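Local coordinates for protein CT021 (Chlamydia trachomatis serovar L2, PDB 6UXD) that is of unknown function but belongs to a family grouped with the LolA and LolB lipoprotein carriers, which suggests, without proving, a related lipid-binding fold, at residues E179-T187 with I198-Q206; I148-W159 with K169-N177. One frame throughout, in Å; residues are numbered along the deposited sequence.

Contact 1 (E179-T187 with I198-Q206); sequences ERLAFPLWT and IKTIEMGHQ
Thr187 and Ile198 form a hydrogen-bonded antiparallel pair in the beta hairpin of strands 186-189 and 196-204: Thr187 N reaches Ile198 O at 2.9 Å and Ile198 N reaches Thr187 O at 2.8 Å. Trp186 and Lys199 make the next, non-hydrogen-bonded pair. Beyond it the strands part; a weak Thr200 N to Leu185 O bond remains, and the Thr200 side chain adds a stronger one. With chi1 at -52° OG1 lies beside the backbone N and donates to Pro184 O at 2.6 Å, from above the carbonyl plane; proline lacks an N-H for regular pairing, but its carbonyl can still accept. Waters add to these direct bonds: one links Leu185 O to Thr200 O, another donates to Ile198 O and Thr200 OG1. On the Trp186 side, the aliphatic CG of Lys199 lies 3.9 Å from CZ3 of the indole, while its ammonium goes on to a salt bridge with Glu146. Where the backbones are farther apart, Met203 spans the gap: its flexible thioether bends at the end (chi3 58°), crossing Leu181 and Leu185 at about right angles. At the far end Asp20 binds both Arg180 and His205, consistent with their closeness; His205 ND1 merely packs over one guanidinium face, the two planes 41° apart. In the middle of the contact, Met203 CE touches Leu185 CD2 at 3.5 Å.

Contact 2 (I148-W159 with K169-N177); sequences ITLPSSAWISVW and KNILIYFSN
Trp155 and Phe175 meet on one face of this antiparallel beta hairpin: the edge of the phenylalanine ring points at the indole's five-membered ring in an offset edge-to-face pair, planes at 76° and CD2 of Phe175 3.6 Å from CD1 of Trp155. Water bridges Trp155 NE1 to Phe175 O, giving the indole N-H an acceptor. On the opposite face, Ala154 is small enough to leave room for the tyrosine, and its CB sits 3.5 Å from CE2 of Tyr174. The CD1 of Ile148 presses on Tyr174 as well, at CB. Further along, Leu172 swings CG anti to its own N (chi1 -156°), which brings CD1 between Ala154 CB and Ile156 CD1, 4.1 Å from each. Ile171 packs its CB against that of the small Ser157 and sends CD1 to the edge of the Trp159 ring. The open end is closed by polar groups: Ser153 OG donates to a lone pair of Asn177 OD1 at 2.8 Å, and Asn177 N bonds to Pro151 O. Strand 118-122 flanks strand 152-158, with Leu119 and Pro121 against Trp155, and strand 186-189 flanks strand 170-176; helix 9-13 packs on Ile173 and Phe175 through Ile9.

Overall arrangement
The two contacts follow one another along the chain: contact 2 closes at Asn177 before contact 1 opens at Glu179, and their centres lie about 11 Å apart. Each joins the strands of one beta hairpin, and the hairpins adjoin, since strands 170-176 and 186-189 pair antiparallel. Leu185 N to Tyr174 O and Tyr174 N to Trp186 O are probable hydrogen bonds across that seam, while Phe175 packs against Ala182 and Pro184. Four successive strands, 152-158, 170-176, 186-189 and 196-204, thus form an up-and-down antiparallel meander; its outer strands pair with strand 118-122 on one side and strand 21-26 on the other, tying early and late parts of the chain together.

Contact 1 (E179-T187 with I198-Q206)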
loop_
_atom_site.group_PDB
_atom_site.type_symbol
_atom_site.label_atom_id
_atom_site.label_comp_id
_atom_site.label_asym_id
_atom_site.label_seq_id
_atom_site.Cartn_x
_atom_site.Cartn_y
_atom_site.Cartn_z
ATOM N N GLU A 179 -15.038 7.079 0.286
ATOM C CA GLU A 179 -14.670 5.773 0.833
ATOM C C GLU A 179 -14.440 4.722 -0.242
ATOM O O GLU A 179 -13.853 3.675 0.045
ATOM C CB GLU A 179 -15.755 5.296 1.808
ATOM C CG GLU A 179 -15.781 6.155 3.089
ATOM C CD GLU A 179 -17.076 6.065 3.889
ATOM O OE1 GLU A 179 -17.796 5.043 3.790
ATOM O OE2 GLU A 179 -17.368 7.036 4.622
ATOM N N ARG A 180 -14.878 4.973 -1.471
ATOM C CA ARG A 180 -14.596 4.047 -2.543
ATOM C C ARG A 180 -13.108 3.998 -2.861
ATOM O O ARG A 180 -12.641 3.027 -3.463
ATOM C CB ARG A 180 -15.431 4.456 -3.753
ATOM C CG ARG A 180 -15.304 3.560 -4.924
ATOM C CD ARG A 180 -16.058 2.265 -4.726
ATOM N NE ARG A 180 -15.694 1.359 -5.812
ATOM C CZ ARG A 180 -14.646 0.545 -5.785
ATOM N NH1 ARG A 180 -13.856 0.484 -4.694
ATOM N NH2 ARG A 180 -14.401 -0.216 -6.845
ATOM N N LEU A 181 -12.342 5.001 -2.439
ATOM C CA LEU A 181 -10.898 5.026 -2.649
ATOM C C LEU A 181 -10.248 4.674 -1.312
ATOM O O LEU A 181 -10.038 5.548 -0.466
ATOM C CB LEU A 181 -10.432 6.387 -3.143
ATOM C CG LEU A 181 -10.833 6.775 -4.567
ATOM C CD1 LEU A 181 -10.382 8.225 -4.852
ATOM C CD2 LEU A 181 -10.235 5.809 -5.588
ATOM N N ALA A 182 -9.896 3.395 -1.144
ATOM C CA ALA A 182 -9.561 2.873 0.176
ATOM C C ALA A 182 -8.078 2.972 0.509
ATOM O O ALA A 182 -7.727 2.941 1.694
ATOM C CB ALA A 182 -10.012 1.413 0.285
ATOM N N PHE A 183 -7.208 3.112 -0.493
ATOM C CA PHE A 183 -5.785 3.257 -0.224
ATOM C C PHE A 183 -5.424 4.682 0.189
ATOM O O PHE A 183 -6.100 5.645 -0.185
ATOM C CB PHE A 183 -4.964 2.886 -1.442
ATOM C CG PHE A 183 -4.950 1.426 -1.747
ATOM C CD1 PHE A 183 -4.077 0.586 -1.088
ATOM C CD2 PHE A 183 -5.780 0.903 -2.716
ATOM C CE1 PHE A 183 -4.031 -0.757 -1.388
ATOM C CE2 PHE A 183 -5.749 -0.430 -3.023
ATOM C CZ PHE A 183 -4.867 -1.277 -2.350
ATOM N N PRO A 184 -4.348 4.842 0.945
ATOM C CA PRO A 184 -3.959 6.181 1.381
ATOM C C PRO A 184 -3.515 7.049 0.211
ATOM O O PRO A 184 -3.030 6.559 -0.812
ATOM C CB PRO A 184 -2.805 5.916 2.354
ATOM C CG PRO A 184 -2.285 4.577 1.973
ATOM C CD PRO A 184 -3.443 3.798 1.456
ATOM N N LEU A 185 -3.727 8.356 0.368
ATOM C CA LEU A 185 -3.225 9.346 -0.591
ATOM C C LEU A 185 -1.803 9.783 -0.292
ATOM O O LEU A 185 -1.077 10.202 -1.205
ATOM C CB LEU A 185 -4.107 10.593 -0.572
ATOM C CG LEU A 185 -5.574 10.405 -0.932
ATOM C CD1 LEU A 185 -6.362 11.659 -0.582
ATOM C CD2 LEU A 185 -5.683 10.062 -2.408
ATOM N N TRP A 186 -1.399 9.707 0.968
ATOM C CA TRP A 186 -0.195 10.378 1.439
ATOM C C TRP A 186 0.086 9.904 2.859
ATOM O O TRP A 186 -0.825 9.857 3.688
ATOM C CB TRP A 186 -0.411 11.879 1.386
ATOM C CG TRP A 186 0.747 12.771 1.716
ATOM C CD1 TRP A 186 1.120 13.227 2.946
ATOM C CD2 TRP A 186 1.629 13.374 0.777
ATOM N NE1 TRP A 186 2.199 14.081 2.825
ATOM C CE2 TRP A 186 2.537 14.171 1.500
ATOM C CE3 TRP A 186 1.759 13.294 -0.613
ATOM C CZ2 TRP A 186 3.554 14.892 0.877
ATOM C CZ3 TRP A 186 2.767 13.999 -1.224
ATOM C CH2 TRP A 186 3.649 14.794 -0.488
ATOM N N THR A 187 1.325 9.530 3.141
ATOM C CA THR A 187 1.713 9.093 4.478
ATOM C C THR A 187 2.993 9.797 4.895
ATOM O O THR A 187 3.975 9.801 4.151
ATOM C CB THR A 187 1.894 7.575 4.509
ATOM O OG1 THR A 187 0.683 6.958 4.058
ATOM C CG2 THR A 187 2.217 7.099 5.924
ATOM N N ILE A 198 5.678 8.813 2.104
ATOM C CA ILE A 198 5.305 7.815 1.115
ATOM C C ILE A 198 4.129 8.405 0.358
ATOM O O ILE A 198 3.075 8.689 0.947
ATOM C CB ILE A 198 4.946 6.464 1.739
ATOM C CG1 ILE A 198 6.132 5.909 2.536
ATOM C CG2 ILE A 198 4.558 5.467 0.653
ATOM C CD1 ILE A 198 5.899 5.908 4.014
ATOM N N LYS A 199 4.335 8.618 -0.933
ATOM C CA LYS A 199 3.400 9.315 -1.802
ATOM C C LYS A 199 2.661 8.301 -2.662
ATOM O O LYS A 199 3.264 7.365 -3.193
ATOM C CB LYS A 199 4.172 10.328 -2.658
ATOM C CG LYS A 199 3.372 11.096 -3.702
ATOM C CD LYS A 199 4.229 12.193 -4.366
ATOM C CE LYS A 199 3.577 12.738 -5.657
ATOM N NZ LYS A 199 4.434 13.753 -6.364
ATOM N N THR A 200 1.349 8.470 -2.787
ATOM C CA THR A 200 0.564 7.642 -3.698
ATOM C C THR A 200 0.455 8.370 -5.031
ATOM O O THR A 200 -0.131 9.458 -5.105
ATOM C CB THR A 200 -0.820 7.349 -3.139
ATOM O OG1 THR A 200 -0.689 6.819 -1.815
ATOM C CG2 THR A 200 -1.529 6.331 -4.016
ATOM N N ILE A 201 1.038 7.787 -6.071
ATOM C CA ILE A 201 1.120 8.476 -7.354
ATOM C C ILE A 201 0.047 8.018 -8.324
ATOM O O ILE A 201 -0.243 8.743 -9.288
ATOM C CB ILE A 201 2.521 8.323 -7.973
ATOM C CG1 ILE A 201 2.844 6.854 -8.294
ATOM C CG2 ILE A 201 3.546 8.880 -7.020
ATOM C CD1 ILE A 201 4.257 6.639 -8.877
ATOM N N GLU A 202 -0.577 6.864 -8.086
ATOM C CA GLU A 202 -1.685 6.415 -8.914
ATOM C C GLU A 202 -2.560 5.497 -8.084
ATOM O O GLU A 202 -2.048 4.746 -7.253
ATOM C CB GLU A 202 -1.191 5.689 -10.168
ATOM C CG GLU A 202 -2.294 5.408 -11.191
ATOM C CD GLU A 202 -1.782 4.739 -12.466
ATOM O OE1 GLU A 202 -0.881 5.307 -13.106
ATOM O OE2 GLU A 202 -2.278 3.634 -12.820
ATOM N N MET A 203 -3.876 5.607 -8.257
ATOM C CA MET A 203 -4.787 4.618 -7.696
ATOM C C MET A 203 -5.980 4.499 -8.630
ATOM O O MET A 203 -6.264 5.398 -9.432
ATOM C CB MET A 203 -5.236 4.975 -6.263
ATOM C CG MET A 203 -5.875 6.323 -6.143
ATOM S SD MET A 203 -6.453 6.824 -4.511
ATOM C CE MET A 203 -4.986 6.752 -3.469
ATOM N N GLY A 204 -6.669 3.367 -8.532
ATOM C CA GLY A 204 -7.843 3.150 -9.342
ATOM C C GLY A 204 -8.563 1.834 -9.106
ATOM O O GLY A 204 -8.545 1.263 -8.003
ATOM N N HIS A 205 -9.246 1.380 -10.152
ATOM C CA HIS A 205 -10.166 0.261 -10.074
ATOM C C HIS A 205 -10.013 -0.599 -11.317
ATOM O O HIS A 205 -9.453 -0.166 -12.332
ATOM C CB HIS A 205 -11.613 0.739 -9.962
ATOM C CG HIS A 205 -11.821 1.816 -8.948
ATOM N ND1 HIS A 205 -11.685 1.602 -7.593
ATOM C CD2 HIS A 205 -12.168 3.119 -9.088
ATOM C CE1 HIS A 205 -11.949 2.719 -6.942
ATOM N NE2 HIS A 205 -12.240 3.657 -7.825
ATOM N N GLN A 206 -10.532 -1.829 -11.217
ATOM C CA GLN A 206 -10.642 -2.756 -12.343
ATOM C C GLN A 206 -9.282 -3.160 -12.876
ATOM O O GLN A 206 -9.124 -3.367 -14.074
ATOM C CB GLN A 206 -11.472 -2.168 -13.489
ATOM C CG GLN A 206 -12.881 -1.762 -13.107
ATOM C CD GLN A 206 -13.584 -0.973 -14.211
ATOM O OE1 GLN A 206 -14.660 -1.364 -14.679
ATOM N NE2 GLN A 206 -12.980 0.154 -14.622
HETATM O O HOH W 1 -0.051 11.457 -3.353
HETATM O O HOH W 2 0.818 7.070 0.666
#

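Contact 2 (I148-W159 with K169-N177)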
loop_
_atom_site.group_PDB
_atom_site.type_symbol
_atom_site.label_atom_id
_atom_site.label_comp_id
_atom_site.label_asym_id
_atom_site.label_seq_id
_atom_site.Cartn_x
_atom_site.Cartn_y
_atom_site.Cartn_z
ATOM N N ILE A 148 -2.629 14.083 -3.476
ATOM C CA ILE A 148 -2.945 14.778 -2.224
ATOM C C ILE A 148 -3.770 16.039 -2.446
ATOM O O ILE A 148 -4.297 16.606 -1.472
ATOM C CB ILE A 148 -1.652 15.078 -1.438
ATOM C CG1 ILE A 148 -1.947 15.253 0.074
ATOM C CG2 ILE A 148 -0.928 16.325 -1.967
ATOM C CD1 ILE A 148 -2.942 14.215 0.644
ATOM N N THR A 149 -3.952 16.473 -3.711
ATOM C CA THR A 149 -4.893 17.561 -3.993
ATOM C C THR A 149 -6.341 17.075 -4.017
ATOM O O THR A 149 -7.264 17.896 -4.072
ATOM C CB THR A 149 -4.563 18.264 -5.341
ATOM O OG1 THR A 149 -4.581 17.318 -6.419
ATOM C CG2 THR A 149 -3.211 18.918 -5.285
ATOM N N LEU A 150 -6.581 15.772 -3.971
ATOM C CA LEU A 150 -7.954 15.317 -3.829
ATOM C C LEU A 150 -8.523 15.669 -2.442
ATOM O O LEU A 150 -7.783 15.768 -1.462
ATOM C CB LEU A 150 -8.055 13.810 -4.042
ATOM C CG LEU A 150 -7.703 13.320 -5.447
ATOM C CD1 LEU A 150 -7.640 11.828 -5.449
ATOM C CD2 LEU A 150 -8.726 13.851 -6.472
ATOM N N PRO A 151 -9.836 15.875 -2.349
ATOM C CA PRO A 151 -10.474 16.083 -1.042
ATOM C C PRO A 151 -10.150 14.956 -0.073
ATOM O O PRO A 151 -10.381 13.784 -0.359
ATOM C CB PRO A 151 -11.968 16.109 -1.382
ATOM C CG PRO A 151 -12.013 16.606 -2.817
ATOM C CD PRO A 151 -10.808 15.951 -3.463
ATOM N N SER A 152 -9.640 15.322 1.102
ATOM C CA SER A 152 -9.063 14.334 1.994
ATOM C C SER A 152 -9.362 14.692 3.442
ATOM O O SER A 152 -9.789 15.809 3.768
ATOM C CB SER A 152 -7.557 14.233 1.794
ATOM O OG SER A 152 -6.903 15.435 2.209
ATOM N N SER A 153 -9.113 13.719 4.304
ATOM C CA SER A 153 -9.080 13.923 5.743
ATOM C C SER A 153 -7.883 13.176 6.317
ATOM O O SER A 153 -7.396 12.201 5.736
ATOM C CB SER A 153 -10.383 13.486 6.364
ATOM O OG SER A 153 -11.383 14.379 5.933
ATOM N N ALA A 154 -7.375 13.687 7.437
ATOM C CA ALA A 154 -6.139 13.181 7.999
ATOM C C ALA A 154 -6.458 12.265 9.176
ATOM O O ALA A 154 -7.467 12.433 9.855
ATOM C CB ALA A 154 -5.233 14.315 8.460
ATOM N N TRP A 155 -5.569 11.310 9.408
ATOM C CA TRP A 155 -5.738 10.295 10.430
ATOM C C TRP A 155 -4.398 10.126 11.128
ATOM O O TRP A 155 -3.375 9.931 10.466
ATOM C CB TRP A 155 -6.213 8.978 9.806
ATOM C CG TRP A 155 -7.540 9.123 9.121
ATOM C CD1 TRP A 155 -7.767 9.672 7.893
ATOM C CD2 TRP A 155 -8.821 8.768 9.642
ATOM N NE1 TRP A 155 -9.107 9.666 7.616
ATOM C CE2 TRP A 155 -9.775 9.100 8.666
ATOM C CE3 TRP A 155 -9.256 8.197 10.844
ATOM C CZ2 TRP A 155 -11.132 8.893 8.854
ATOM C CZ3 TRP A 155 -10.605 7.966 11.018
ATOM C CH2 TRP A 155 -11.528 8.316 10.034
ATOM N N ILE A 156 -4.396 10.211 12.452
ATOM C CA ILE A 156 -3.154 10.081 13.202
ATOM C C ILE A 156 -2.966 8.630 13.619
ATOM O O ILE A 156 -3.923 7.928 13.967
ATOM C CB ILE A 156 -3.136 11.040 14.409
ATOM C CG1 ILE A 156 -1.789 10.976 15.127
ATOM C CG2 ILE A 156 -4.278 10.750 15.369
ATOM C CD1 ILE A 156 -0.650 11.647 14.368
ATOM N N SER A 157 -1.717 8.177 13.549
ATOM C CA SER A 157 -1.311 6.870 14.019
ATOM C C SER A 157 0.029 6.992 14.742
ATOM O O SER A 157 0.645 8.070 14.825
ATOM C CB SER A 157 -1.235 5.884 12.843
ATOM O OG SER A 157 -1.232 4.538 13.290
ATOM N N VAL A 158 0.489 5.869 15.274
ATOM C CA VAL A 158 1.794 5.812 15.916
ATOM C C VAL A 158 2.358 4.421 15.713
ATOM O O VAL A 158 1.637 3.422 15.799
ATOM C CB VAL A 158 1.718 6.181 17.414
ATOM C CG1 VAL A 158 0.807 5.238 18.140
ATOM C CG2 VAL A 158 3.122 6.177 18.019
ATOM N N TRP A 159 3.642 4.370 15.405
ATOM C CA TRP A 159 4.327 3.103 15.228
ATOM C C TRP A 159 4.518 2.427 16.586
ATOM O O TRP A 159 4.716 3.105 17.597
ATOM C CB TRP A 159 5.681 3.343 14.576
ATOM C CG TRP A 159 6.323 2.138 14.012
ATOM C CD1 TRP A 159 7.284 1.368 14.595
ATOM C CD2 TRP A 159 6.047 1.546 12.739
ATOM N NE1 TRP A 159 7.631 0.335 13.758
ATOM C CE2 TRP A 159 6.886 0.423 12.611
ATOM C CE3 TRP A 159 5.174 1.860 11.696
ATOM C CZ2 TRP A 159 6.878 -0.387 11.480
ATOM C CZ3 TRP A 159 5.169 1.059 10.575
ATOM C CH2 TRP A 159 6.015 -0.051 10.474
ATOM N N LYS A 169 7.177 6.412 16.816
ATOM C CA LYS A 169 7.114 7.635 16.022
ATOM C C LYS A 169 5.701 7.919 15.506
ATOM O O LYS A 169 4.931 7.006 15.182
ATOM C CB LYS A 169 8.093 7.538 14.853
ATOM C CG LYS A 169 9.555 7.641 15.277
ATOM C CD LYS A 169 9.777 8.901 16.113
ATOM C CE LYS A 169 11.219 9.359 16.118
ATOM N NZ LYS A 169 11.320 10.722 16.708
ATOM N N ASN A 170 5.369 9.211 15.420
ATOM C CA ASN A 170 4.038 9.631 15.008
ATOM C C ASN A 170 3.873 9.521 13.489
ATOM O O ASN A 170 4.816 9.737 12.717
ATOM C CB ASN A 170 3.762 11.066 15.474
ATOM C CG ASN A 170 3.698 11.189 16.982
ATOM O OD1 ASN A 170 4.393 12.012 17.578
ATOM N ND2 ASN A 170 2.857 10.381 17.605
ATOM N N ILE A 171 2.666 9.157 13.073
ATOM C CA ILE A 171 2.325 8.936 11.672
ATOM C C ILE A 171 1.076 9.742 11.349
ATOM O O ILE A 171 0.155 9.848 12.170
ATOM C CB ILE A 171 2.079 7.447 11.365
ATOM C CG1 ILE A 171 3.279 6.607 11.801
ATOM C CG2 ILE A 171 1.842 7.235 9.874
ATOM C CD1 ILE A 171 3.055 5.127 11.672
ATOM N N LEU A 172 1.049 10.330 10.162
ATOM C CA LEU A 172 -0.133 11.038 9.700
ATOM C C LEU A 172 -0.471 10.499 8.316
ATOM O O LEU A 172 0.380 10.502 7.413
ATOM C CB LEU A 172 0.103 12.551 9.711
ATOM C CG LEU A 172 -1.130 13.452 9.798
ATOM C CD1 LEU A 172 -2.164 13.025 10.828
ATOM C CD2 LEU A 172 -0.663 14.875 10.078
ATOM N N ILE A 173 -1.694 9.996 8.164
ATOM C CA ILE A 173 -2.122 9.302 6.952
ATOM C C ILE A 173 -3.353 10.017 6.418
ATOM O O ILE A 173 -4.285 10.308 7.178
ATOM C CB ILE A 173 -2.440 7.813 7.211
ATOM C CG1 ILE A 173 -1.340 7.187 8.064
ATOM C CG2 ILE A 173 -2.567 7.058 5.892
ATOM C CD1 ILE A 173 -1.355 5.668 8.129
ATOM N N TYR A 174 -3.376 10.261 5.108
ATOM C CA TYR A 174 -4.482 10.969 4.486
ATOM C C TYR A 174 -5.247 10.006 3.584
ATOM O O TYR A 174 -4.646 9.261 2.813
ATOM C CB TYR A 174 -3.985 12.196 3.697
ATOM C CG TYR A 174 -3.257 13.223 4.542
ATOM C CD1 TYR A 174 -1.937 13.033 4.930
ATOM C CD2 TYR A 174 -3.895 14.378 4.964
ATOM C CE1 TYR A 174 -1.270 13.981 5.721
ATOM C CE2 TYR A 174 -3.235 15.333 5.735
ATOM C CZ TYR A 174 -1.938 15.124 6.119
ATOM O OH TYR A 174 -1.352 16.091 6.901
ATOM N N PHE A 175 -6.569 10.028 3.698
ATOM C CA PHE A 175 -7.446 9.230 2.865
ATOM C C PHE A 175 -8.459 10.143 2.197
ATOM O O PHE A 175 -8.892 11.148 2.771
ATOM C CB PHE A 175 -8.207 8.144 3.659
ATOM C CG PHE A 175 -7.330 7.065 4.197
ATOM C CD1 PHE A 175 -6.984 5.980 3.413
ATOM C CD2 PHE A 175 -6.860 7.120 5.505
ATOM C CE1 PHE A 175 -6.176 4.956 3.924
ATOM C CE2 PHE A 175 -6.053 6.111 6.014
ATOM C CZ PHE A 175 -5.709 5.030 5.216
ATOM N N SER A 176 -8.836 9.749 0.986
ATOM C CA SER A 176 -9.880 10.428 0.241
ATOM C C SER A 176 -11.166 10.441 1.041
ATOM O O SER A 176 -11.496 9.481 1.744
ATOM C CB SER A 176 -10.116 9.725 -1.106
ATOM O OG SER A 176 -11.362 10.126 -1.664
ATOM N N ASN A 177 -11.911 11.541 0.922
ATOM C CA ASN A 177 -13.217 11.583 1.560
ATOM C C ASN A 177 -14.191 10.618 0.907
ATOM O O ASN A 177 -15.272 10.378 1.459
ATOM C CB ASN A 177 -13.776 13.008 1.517
ATOM C CG ASN A 177 -12.966 13.985 2.383
ATOM O OD1 ASN A 177 -12.414 13.592 3.404
ATOM N ND2 ASN A 177 -12.924 15.262 1.984
HETATM O O HOH W 3 -11.148 12.522 -2.750
HETATM O O HOH W 4 -10.619 10.432 5.020
#